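Local atomic coordinates of extracellular invertase (Aspergillus kawachii, PDB entry 5XHA), a protein that probably hydrolyses sucrose and related beta-fructofuranosides outside the cell, releasing fructose. Residues G522-F527 with N556-L561; I416-E421 with E552-G557; V457-L462 with D541-V546. All blocks are in the same frame, centred on the assembly; numbering follows the deposited sequence.

Contact 1 (G522-F527 with N556-L561); sequences GKLRLF and NGRFAL. With FRU (beta-D-fructofuranose), chain E.
Two layers of the C-terminal beta-sandwich meet where L524 and F559 pack together, L524 just after edge strand 520-523, F559 leading into the strand that carries A560 and L561. CD1 of L524 lies 4.0 Å from CB of F559, and the same methyl also reaches NE of R558. With CG of F559 anti to the backbone N (chi1 174°), the ring is thrown across to the backbone of 522-527. There it arrives edge-on, abutting the backbone of G522 and K523: CE2 of F559 comes within 3.3 Å of the carbonyl O of K523 and 3.7 Å from C of G522. W314 meets the F559 ring from outside the two segments.

R558 and F559 both face A555, the signature of a classic beta bulge between strands 550-555 and 559-564, and the bulge helps send two consecutive side chains toward 522-527. The R558 chain runs extended from CG to NE and carries its guanidinium to R525. NH2 of R558 is modelled 2.5 Å from O of R525, a weak hydrogen bond whose short length and 122° angle make it doubtful. CE2 of F527 sits over one face of that guanidinium, 3.7 Å from R558 NH2, although the ring and guanidinium planes are 47° apart. The main charge partner of R558 is E538, in a salt bridge through NH1, and E538 also accepts a hydrogen bond from the backbone N of F527. On the turn before the bulge, G557 N donates to O6 of a bound fructose at 2.9 Å.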
loop_
_atom_site.group_PDB
_atom_site.type_symbol
_atom_site.label_atom_id
_atom_site.label_comp_id
_atom_site.label_asym_id
_atom_site.label_seq_id
_atom_site.Cartn_x
_atom_site.Cartn_y
_atom_site.Cartn_z
ATOM N N GLY A 522 9.869 -34.629 23.385
ATOM C CA GLY A 522 9.715 -33.390 24.134
ATOM C C GLY A 522 10.315 -33.490 25.530
ATOM O O GLY A 522 10.278 -34.546 26.149
ATOM N N LYS A 523 10.885 -32.393 26.015
ATOM C CA LYS A 523 11.437 -32.343 27.365
ATOM C C LYS A 523 10.333 -32.268 28.395
ATOM O O LYS A 523 9.375 -31.514 28.236
ATOM C CB LYS A 523 12.350 -31.127 27.540
ATOM C CG LYS A 523 13.565 -31.131 26.625
ATOM C CD LYS A 523 14.604 -32.169 27.044
ATOM C CE LYS A 523 15.363 -31.742 28.290
ATOM N NZ LYS A 523 16.657 -32.478 28.354
ATOM N N LEU A 524 10.468 -33.065 29.452
ATOM C CA LEU A 524 9.577 -32.987 30.600
ATOM C C LEU A 524 10.355 -33.345 31.874
ATOM O O LEU A 524 10.896 -34.449 31.971
ATOM C CB LEU A 524 8.396 -33.939 30.434
ATOM C CG LEU A 524 7.461 -33.992 31.646
ATOM C CD1 LEU A 524 6.676 -32.701 31.791
ATOM C CD2 LEU A 524 6.527 -35.175 31.555
ATOM N N ARG A 525 10.406 -32.406 32.823
ATOM C CA ARG A 525 11.031 -32.630 34.131
ATOM C C ARG A 525 9.988 -33.120 35.100
ATOM O O ARG A 525 8.941 -32.499 35.251
ATOM C CB ARG A 525 11.656 -31.345 34.683
ATOM C CG ARG A 525 12.158 -31.455 36.137
ATOM C CD ARG A 525 13.291 -30.477 36.420
ATOM N NE ARG A 525 14.495 -30.851 35.688
ATOM C CZ ARG A 525 15.582 -30.090 35.565
ATOM N NH1 ARG A 525 15.658 -28.893 36.136
ATOM N NH2 ARG A 525 16.610 -30.536 34.867
ATOM N N LEU A 526 10.265 -34.251 35.742
ATOM C CA LEU A 526 9.476 -34.699 36.891
ATOM C C LEU A 526 10.241 -34.256 38.142
ATOM O O LEU A 526 11.386 -34.682 38.371
ATOM C CB LEU A 526 9.298 -36.214 36.864
ATOM C CG LEU A 526 8.526 -36.732 35.653
ATOM C CD1 LEU A 526 8.698 -38.234 35.519
ATOM C CD2 LEU A 526 7.056 -36.330 35.759
ATOM N N PHE A 527 9.635 -33.374 38.926
ATOM C CA PHE A 527 10.340 -32.781 40.067
ATOM C C PHE A 527 10.379 -33.729 41.263
ATOM O O PHE A 527 9.710 -34.772 41.277
ATOM C CB PHE A 527 9.687 -31.464 40.467
ATOM C CG PHE A 527 9.758 -30.414 39.397
ATOM C CD1 PHE A 527 10.915 -29.649 39.226
ATOM C CD2 PHE A 527 8.674 -30.195 38.549
ATOM C CE1 PHE A 527 10.989 -28.685 38.227
ATOM C CE2 PHE A 527 8.744 -29.235 37.552
ATOM C CZ PHE A 527 9.892 -28.476 37.397
ATOM N N ASN A 556 0.854 -34.319 32.834
ATOM C CA ASN A 556 1.024 -33.498 34.036
ATOM C C ASN A 556 0.419 -32.091 33.907
ATOM O O ASN A 556 0.845 -31.155 34.594
ATOM C CB ASN A 556 2.525 -33.407 34.427
ATOM C CG ASN A 556 3.091 -34.717 34.983
ATOM O OD1 ASN A 556 3.649 -34.765 36.092
ATOM N ND2 ASN A 556 2.994 -35.768 34.206
ATOM N N GLY A 557 -0.578 -31.944 33.036
ATOM C CA GLY A 557 -1.245 -30.663 32.804
ATOM C C GLY A 557 -0.370 -29.575 32.210
ATOM O O GLY A 557 -0.766 -28.415 32.188
ATOM N N ARG A 558 0.813 -29.927 31.726
ATOM C CA ARG A 558 1.754 -28.914 31.293
ATOM C C ARG A 558 2.600 -29.340 30.104
ATOM O O ARG A 558 3.584 -28.702 29.798
ATOM C CB ARG A 558 2.660 -28.526 32.466
ATOM C CG ARG A 558 3.608 -29.619 32.933
ATOM C CD ARG A 558 4.339 -29.187 34.193
ATOM N NE ARG A 558 5.455 -30.084 34.497
ATOM C CZ ARG A 558 5.532 -30.906 35.541
ATOM N NH1 ARG A 558 4.558 -30.979 36.439
ATOM N NH2 ARG A 558 6.604 -31.665 35.691
ATOM N N PHE A 559 2.204 -30.391 29.408
ATOM C CA PHE A 559 3.039 -30.920 28.353
ATOM C C PHE A 559 2.167 -31.522 27.275
ATOM O O PHE A 559 1.192 -32.190 27.580
ATOM C CB PHE A 559 3.978 -31.981 28.924
ATOM C CG PHE A 559 4.791 -32.699 27.894
ATOM C CD1 PHE A 559 4.282 -33.814 27.244
ATOM C CD2 PHE A 559 6.072 -32.277 27.591
ATOM C CE1 PHE A 559 5.020 -34.481 26.301
ATOM C CE2 PHE A 559 6.825 -32.953 26.660
ATOM C CZ PHE A 559 6.302 -34.064 26.019
ATOM N N ALA A 560 2.525 -31.263 26.022
ATOM C CA ALA A 560 1.898 -31.926 24.893
ATOM C C ALA A 560 2.892 -32.158 23.769
ATOM O O ALA A 560 3.702 -31.288 23.454
ATOM C CB ALA A 560 0.708 -31.127 24.386
ATOM N N LEU A 561 2.804 -33.352 23.187
ATOM C CA LEU A 561 3.610 -33.779 22.044
ATOM C C LEU A 561 2.707 -34.541 21.074
ATOM O O LEU A 561 2.082 -35.551 21.451
ATOM C CB LEU A 561 4.739 -34.689 22.518
ATOM C CG LEU A 561 5.553 -35.447 21.460
ATOM C CD1 LEU A 561 6.235 -34.489 20.506
ATOM C CD2 LEU A 561 6.590 -36.332 22.136
HETATM C C1 FRU E . -6.209 -36.159 32.954
HETATM C C2 FRU E . -6.138 -34.700 32.472
HETATM C C3 FRU E . -6.665 -34.449 31.045
HETATM C C4 FRU E . -5.676 -33.426 30.513
HETATM C C5 FRU E . -4.375 -33.936 31.124
HETATM C C6 FRU E . -3.296 -32.856 31.231
HETATM O O1 FRU E . -7.534 -36.562 33.328
HETATM O O2 FRU E . -6.794 -33.800 33.391
HETATM O O3 FRU E . -8.008 -33.936 30.990
HETATM O O4 FRU E . -5.635 -33.291 29.082
HETATM O O5 FRU E . -4.735 -34.418 32.425
HETATM O O6 FRU E . -1.975 -33.404 30.987
#

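Contact 2 (I416-E421 with E552-G557); sequences ISIARE and EVYANG. With FRU (beta-D-fructofuranose), chain E.
I418 lies over one face of the Y554 ring and makes the main side-chain contact between 416-421 and 552-557. Its CG1 stands 3.7 Å from the centroid of the Y554 ring, 25° off the normal, in a CH-pi contact displaced toward the phenol end; the nearest ring atom, CZ of Y554, is 3.4 Å from CG1 of I418. The conformation of the isoleucine explains this: CG1 is anti to the carbonyl carbon (chi1 -58°), and CD1 continues over the ring toward CE1. Y554 uses the same kind of first torsion (chi1 -64°), which lays its ring across the I418 side chain at about a right angle.

The phenol is held at its far end. Y554 OH donates to OE1 of E552 at 2.5 Å, meeting that oxygen nearly along its C-O axis, and R374 bonds to both the hydroxyl and the carboxylate. H31 and L372 N take the other carboxylate oxygen of E552, so this buried acid is gripped on both oxygens.

At the other end the backbones join directly: I416 N donates to O of G557 at 2.8 Å. A bound fructose lies alongside, against S417, I418 and the turn at G557. I418 N reaches its O4 in a long, weak hydrogen bond of 3.4 Å, and CB of Y554 lies 3.7 Å from the sugar O6. Strand 408-418 here meets the C-terminal beta-sandwich, which in glycoside hydrolase family 32 is paired with an N-terminal five-bladed beta-propeller that carries the active site.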
loop_
_atom_site.group_PDB
_atom_site.type_symbol
_atom_site.label_atom_id
_atom_site.label_comp_id
_atom_site.label_asym_id
_atom_site.label_seq_id
_atom_site.Cartn_x
_atom_site.Cartn_y
_atom_site.Cartn_z
ATOM N N ILE A 416 -1.653 -26.643 30.155
ATOM C CA ILE A 416 -2.129 -27.036 28.828
ATOM C C ILE A 416 -2.970 -28.297 29.012
ATOM O O ILE A 416 -2.454 -29.333 29.424
ATOM C CB ILE A 416 -0.947 -27.381 27.881
ATOM C CG1 ILE A 416 0.005 -26.195 27.733
ATOM C CG2 ILE A 416 -1.440 -27.796 26.494
ATOM C CD1 ILE A 416 1.350 -26.589 27.175
ATOM N N SER A 417 -4.260 -28.221 28.706
ATOM C CA SER A 417 -5.119 -29.393 28.785
ATOM C C SER A 417 -6.156 -29.400 27.661
ATOM O O SER A 417 -6.411 -28.377 27.022
ATOM C CB SER A 417 -5.806 -29.436 30.139
ATOM O OG SER A 417 -6.588 -28.293 30.279
ATOM N N ILE A 418 -6.740 -30.568 27.416
ATOM C CA ILE A 418 -7.746 -30.708 26.397
ATOM C C ILE A 418 -8.946 -29.912 26.871
ATOM O O ILE A 418 -9.304 -29.990 28.034
ATOM C CB ILE A 418 -8.140 -32.179 26.208
ATOM C CG1 ILE A 418 -6.908 -33.012 25.842
ATOM C CG2 ILE A 418 -9.231 -32.303 25.148
ATOM C CD1 ILE A 418 -7.172 -34.497 25.792
ATOM N N ALA A 419 -9.575 -29.139 25.997
ATOM C CA ALA A 419 -10.714 -28.353 26.433
ATOM C C ALA A 419 -11.786 -29.278 27.015
ATOM O O ALA A 419 -12.009 -30.393 26.524
ATOM C CB ALA A 419 -11.251 -27.476 25.310
ATOM N N ARG A 420 -12.430 -28.824 28.084
ATOM C CA ARG A 420 -13.201 -29.747 28.943
ATOM C C ARG A 420 -14.341 -30.492 28.240
ATOM O O ARG A 420 -14.537 -31.689 28.475
ATOM C CB ARG A 420 -13.713 -29.034 30.182
ATOM C CG ARG A 420 -14.809 -28.018 29.909
ATOM C CD ARG A 420 -14.970 -27.124 31.120
ATOM N NE ARG A 420 -13.753 -26.361 31.361
ATOM C CZ ARG A 420 -13.575 -25.544 32.391
ATOM N NH1 ARG A 420 -14.537 -25.382 33.290
ATOM N NH2 ARG A 420 -12.436 -24.884 32.512
ATOM N N GLU A 421 -15.066 -29.815 27.360
ATOM C CA GLU A 421 -16.169 -30.453 26.649
ATOM C C GLU A 421 -15.653 -31.478 25.633
ATOM O O GLU A 421 -16.265 -32.543 25.436
ATOM C CB GLU A 421 -17.036 -29.421 25.939
ATOM C CG GLU A 421 -17.602 -28.328 26.845
ATOM C CD GLU A 421 -16.771 -27.042 26.879
ATOM O OE1 GLU A 421 -15.519 -27.076 26.723
ATOM O OE2 GLU A 421 -17.378 -25.979 27.103
ATOM N N GLU A 552 -1.843 -37.568 20.106
ATOM C CA GLU A 552 -1.533 -36.463 21.023
ATOM C C GLU A 552 -1.185 -37.043 22.395
ATOM O O GLU A 552 -1.969 -37.793 22.969
ATOM C CB GLU A 552 -2.717 -35.502 21.148
ATOM C CG GLU A 552 -3.058 -34.822 19.838
ATOM C CD GLU A 552 -4.065 -33.700 19.974
ATOM O OE1 GLU A 552 -4.112 -33.014 21.024
ATOM O OE2 GLU A 552 -4.816 -33.496 19.001
ATOM N N VAL A 553 0.005 -36.711 22.885
ATOM C CA VAL A 553 0.477 -37.141 24.188
ATOM C C VAL A 553 0.505 -35.947 25.145
ATOM O O VAL A 553 1.252 -35.005 24.931
ATOM C CB VAL A 553 1.903 -37.732 24.100
ATOM C CG1 VAL A 553 2.313 -38.296 25.449
ATOM C CG2 VAL A 553 1.959 -38.821 23.037
ATOM N N TYR A 554 -0.324 -36.009 26.180
ATOM C CA TYR A 554 -0.366 -35.034 27.254
ATOM C C TYR A 554 0.262 -35.601 28.526
ATOM O O TYR A 554 0.156 -36.813 28.792
ATOM C CB TYR A 554 -1.820 -34.666 27.553
ATOM C CG TYR A 554 -2.542 -33.963 26.413
ATOM C CD1 TYR A 554 -3.088 -34.683 25.358
ATOM C CD2 TYR A 554 -2.671 -32.583 26.400
ATOM C CE1 TYR A 554 -3.751 -34.052 24.321
ATOM C CE2 TYR A 554 -3.333 -31.928 25.363
ATOM C CZ TYR A 554 -3.874 -32.663 24.322
ATOM O OH TYR A 554 -4.531 -32.013 23.298
ATOM N N ALA A 555 0.891 -34.731 29.319
ATOM C CA ALA A 555 1.438 -35.134 30.631
ATOM C C ALA A 555 1.398 -34.012 31.647
ATOM O O ALA A 555 1.812 -32.884 31.349
ATOM C CB ALA A 555 2.860 -35.650 30.491
ATOM N N ASN A 556 0.854 -34.319 32.834
ATOM C CA ASN A 556 1.024 -33.498 34.036
ATOM C C ASN A 556 0.419 -32.091 33.907
ATOM O O ASN A 556 0.845 -31.155 34.594
ATOM C CB ASN A 556 2.525 -33.407 34.427
ATOM C CG ASN A 556 3.091 -34.717 34.983
ATOM O OD1 ASN A 556 3.649 -34.765 36.092
ATOM N ND2 ASN A 556 2.994 -35.768 34.206
ATOM N N GLY A 557 -0.578 -31.944 33.036
ATOM C CA GLY A 557 -1.245 -30.663 32.804
ATOM C C GLY A 557 -0.370 -29.575 32.210
ATOM O O GLY A 557 -0.766 -28.415 32.188
HETATM C C1 FRU E . -6.209 -36.159 32.954
HETATM C C2 FRU E . -6.138 -34.700 32.472
HETATM C C3 FRU E . -6.665 -34.449 31.045
HETATM C C4 FRU E . -5.676 -33.426 30.513
HETATM C C5 FRU E . -4.375 -33.936 31.124
HETATM C C6 FRU E . -3.296 -32.856 31.231
HETATM O O1 FRU E . -7.534 -36.562 33.328
HETATM O O2 FRU E . -6.794 -33.800 33.391
HETATM O O3 FRU E . -8.008 -33.936 30.990
HETATM O O4 FRU E . -5.635 -33.291 29.082
HETATM O O5 FRU E . -4.735 -34.418 32.425
HETATM O O6 FRU E . -1.975 -33.404 30.987
#

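Contact 3 (V457-L462 with D541-V546); sequences VLSAQL and DLTLVV
Four backbone hydrogen bonds tie 457-462 to 541-546, in two reciprocal pairs. L458 and L544 exchange one pair: the bond from L544 N to L458 O, 2.8 Å long, is almost straight (179° at the hydrogen), and L458 N returns a bond to L544 O at 2.9 Å. A460 and L542 form the other, with L542 N to A460 O at 2.8 Å and A460 N to L542 O at 3.1 Å. V457 with V545, S459 with T543 and Q461 with D541 are the non-hydrogen-bonded pairs. Beside these bonds, CA of V457 makes a CA-H...O contact with L544 O at 3.2 Å, and CA of S459 makes another with L542 O.

The segments are neighbouring antiparallel strands in one sheet of the C-terminal beta-sandwich, their axes only 10° from exactly antiparallel. Strand 585-594 lies on the other side of 455-463, and strand 550-555 on the other side of 534-547.

L458, A460, L542 and L544 point to the face that packs on the second sheet, where F477 lies against L458 and A460. Across the strands on this face, CB of L458 and CB of L544 are 4.2 Å apart. V457 and T543 meet diagonally on the opposite face: each sends a methyl anti to its own backbone N, and V457 CG1 touches T543 CG2 at 3.7 Å. Farther along that face, Q461 and D541 run side by side and point the same way. Q461 CG, placed by chi1 near -83°, lies 3.7 Å from D541 OD1; the bend at chi2 turns only the amide beyond it. T543 also touches a bound fructose.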
loop_
_atom_site.group_PDB
_atom_site.type_symbol
_atom_site.label_atom_id
_atom_site.label_comp_id
_atom_site.label_asym_id
_atom_site.label_seq_id
_atom_site.Cartn_x
_atom_site.Cartn_y
_atom_site.Cartn_z
ATOM N N VAL A 457 -8.630 -43.276 24.007
ATOM C CA VAL A 457 -7.864 -42.545 24.992
ATOM C C VAL A 457 -7.310 -43.567 25.974
ATOM O O VAL A 457 -8.042 -44.427 26.444
ATOM C CB VAL A 457 -8.739 -41.534 25.749
ATOM C CG1 VAL A 457 -7.897 -40.749 26.737
ATOM C CG2 VAL A 457 -9.447 -40.599 24.769
ATOM N N LEU A 458 -6.014 -43.498 26.239
ATOM C CA LEU A 458 -5.364 -44.301 27.269
ATOM C C LEU A 458 -4.847 -43.334 28.332
ATOM O O LEU A 458 -4.108 -42.394 28.004
ATOM C CB LEU A 458 -4.195 -45.079 26.662
ATOM C CG LEU A 458 -3.306 -45.909 27.602
ATOM C CD1 LEU A 458 -2.459 -46.867 26.797
ATOM C CD2 LEU A 458 -2.386 -45.038 28.436
ATOM N N SER A 459 -5.237 -43.544 29.586
ATOM C CA SER A 459 -4.742 -42.738 30.724
ATOM C C SER A 459 -4.017 -43.622 31.726
ATOM O O SER A 459 -4.479 -44.718 32.025
ATOM C CB SER A 459 -5.898 -42.062 31.452
ATOM O OG SER A 459 -6.827 -41.610 30.513
ATOM N N ALA A 460 -2.915 -43.140 32.277
ATOM C CA ALA A 460 -2.139 -43.931 33.227
ATOM C C ALA A 460 -1.189 -43.040 33.975
ATOM O O ALA A 460 -0.748 -42.013 33.441
ATOM C CB ALA A 460 -1.361 -45.023 32.507
ATOM N N GLN A 461 -0.874 -43.448 35.204
ATOM C CA GLN A 461 0.197 -42.839 35.985
ATOM C C GLN A 461 1.391 -43.778 36.142
ATOM O O GLN A 461 1.232 -44.968 36.399
ATOM C CB GLN A 461 -0.292 -42.459 37.370
ATOM C CG GLN A 461 -1.013 -41.128 37.434
ATOM C CD GLN A 461 -2.469 -41.281 37.769
ATOM O OE1 GLN A 461 -2.950 -40.686 38.731
ATOM N NE2 GLN A 461 -3.183 -42.089 36.986
ATOM N N LEU A 462 2.587 -43.230 35.990
ATOM C CA LEU A 462 3.819 -43.990 36.179
ATOM C C LEU A 462 4.595 -43.378 37.348
ATOM O O LEU A 462 4.879 -42.178 37.358
ATOM C CB LEU A 462 4.656 -43.990 34.900
ATOM C CG LEU A 462 4.263 -44.994 33.806
ATOM C CD1 LEU A 462 2.915 -44.666 33.184
ATOM C CD2 LEU A 462 5.331 -45.046 32.720
ATOM N N ASP A 541 1.778 -38.388 34.909
ATOM C CA ASP A 541 0.356 -38.502 34.622
ATOM C C ASP A 541 0.117 -38.329 33.125
ATOM O O ASP A 541 0.165 -37.220 32.606
ATOM C CB ASP A 541 -0.409 -37.429 35.412
ATOM C CG ASP A 541 -1.909 -37.607 35.338
ATOM O OD1 ASP A 541 -2.378 -38.687 34.946
ATOM O OD2 ASP A 541 -2.634 -36.665 35.679
ATOM N N LEU A 542 -0.166 -39.437 32.455
ATOM C CA LEU A 542 -0.122 -39.530 30.996
ATOM C C LEU A 542 -1.523 -39.654 30.406
ATOM O O LEU A 542 -2.318 -40.447 30.892
ATOM C CB LEU A 542 0.677 -40.776 30.635
ATOM C CG LEU A 542 1.747 -40.744 29.568
ATOM C CD1 LEU A 542 2.631 -39.505 29.655
ATOM C CD2 LEU A 542 2.567 -42.023 29.710
ATOM N N THR A 543 -1.818 -38.886 29.356
ATOM C CA THR A 543 -3.017 -39.104 28.542
ATOM C C THR A 543 -2.608 -39.225 27.071
ATOM O O THR A 543 -2.004 -38.315 26.514
ATOM C CB THR A 543 -4.044 -37.967 28.700
ATOM O OG1 THR A 543 -4.194 -37.631 30.076
ATOM C CG2 THR A 543 -5.394 -38.377 28.164
ATOM N N LEU A 544 -2.912 -40.367 26.467
ATOM C CA LEU A 544 -2.668 -40.600 25.062
ATOM C C LEU A 544 -4.005 -40.570 24.341
ATOM O O LEU A 544 -4.900 -41.336 24.683
ATOM C CB LEU A 544 -2.008 -41.956 24.851
ATOM C CG LEU A 544 -0.483 -42.035 24.998
ATOM C CD1 LEU A 544 -0.013 -41.547 26.357
ATOM C CD2 LEU A 544 -0.014 -43.467 24.763
ATOM N N VAL A 545 -4.154 -39.680 23.364
ATOM C CA VAL A 545 -5.338 -39.695 22.494
ATOM C C VAL A 545 -4.878 -40.140 21.102
ATOM O O VAL A 545 -4.046 -39.486 20.475
ATOM C CB VAL A 545 -6.039 -38.326 22.429
ATOM C CG1 VAL A 545 -7.356 -38.421 21.673
ATOM C CG2 VAL A 545 -6.280 -37.775 23.823
ATOM N N VAL A 546 -5.392 -41.283 20.652
ATOM C CA VAL A 546 -5.133 -41.786 19.314
ATOM C C VAL A 546 -6.417 -41.627 18.518
ATOM O O VAL A 546 -7.433 -42.226 18.860
ATOM C CB VAL A 546 -4.672 -43.263 19.349
ATOM C CG1 VAL A 546 -4.477 -43.821 17.949
ATOM C CG2 VAL A 546 -3.370 -43.376 20.124
#

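How the contacts relate
Strands 534-547, 550-555 and 559-564 follow one another in the chain and lie side by side in one sheet, so the three contacts share a framework. Contacts 2 and 3 have centres 10 Å apart and are joined by probable hydrogen bonds from Y554 N to T543 O and from V545 N to E552 O, both 2.9 Å. Contacts 1 and 2 share N556 and G557, and V553 N probably donates to L561 O at 2.8 Å. N556 N also reaches D541 O at 3.0 Å, linking contact 1 to contact 3. The bound fructose lies beside the strands of the C-terminal sandwich, at T543, Y554 and G557, and next to strand 408-418.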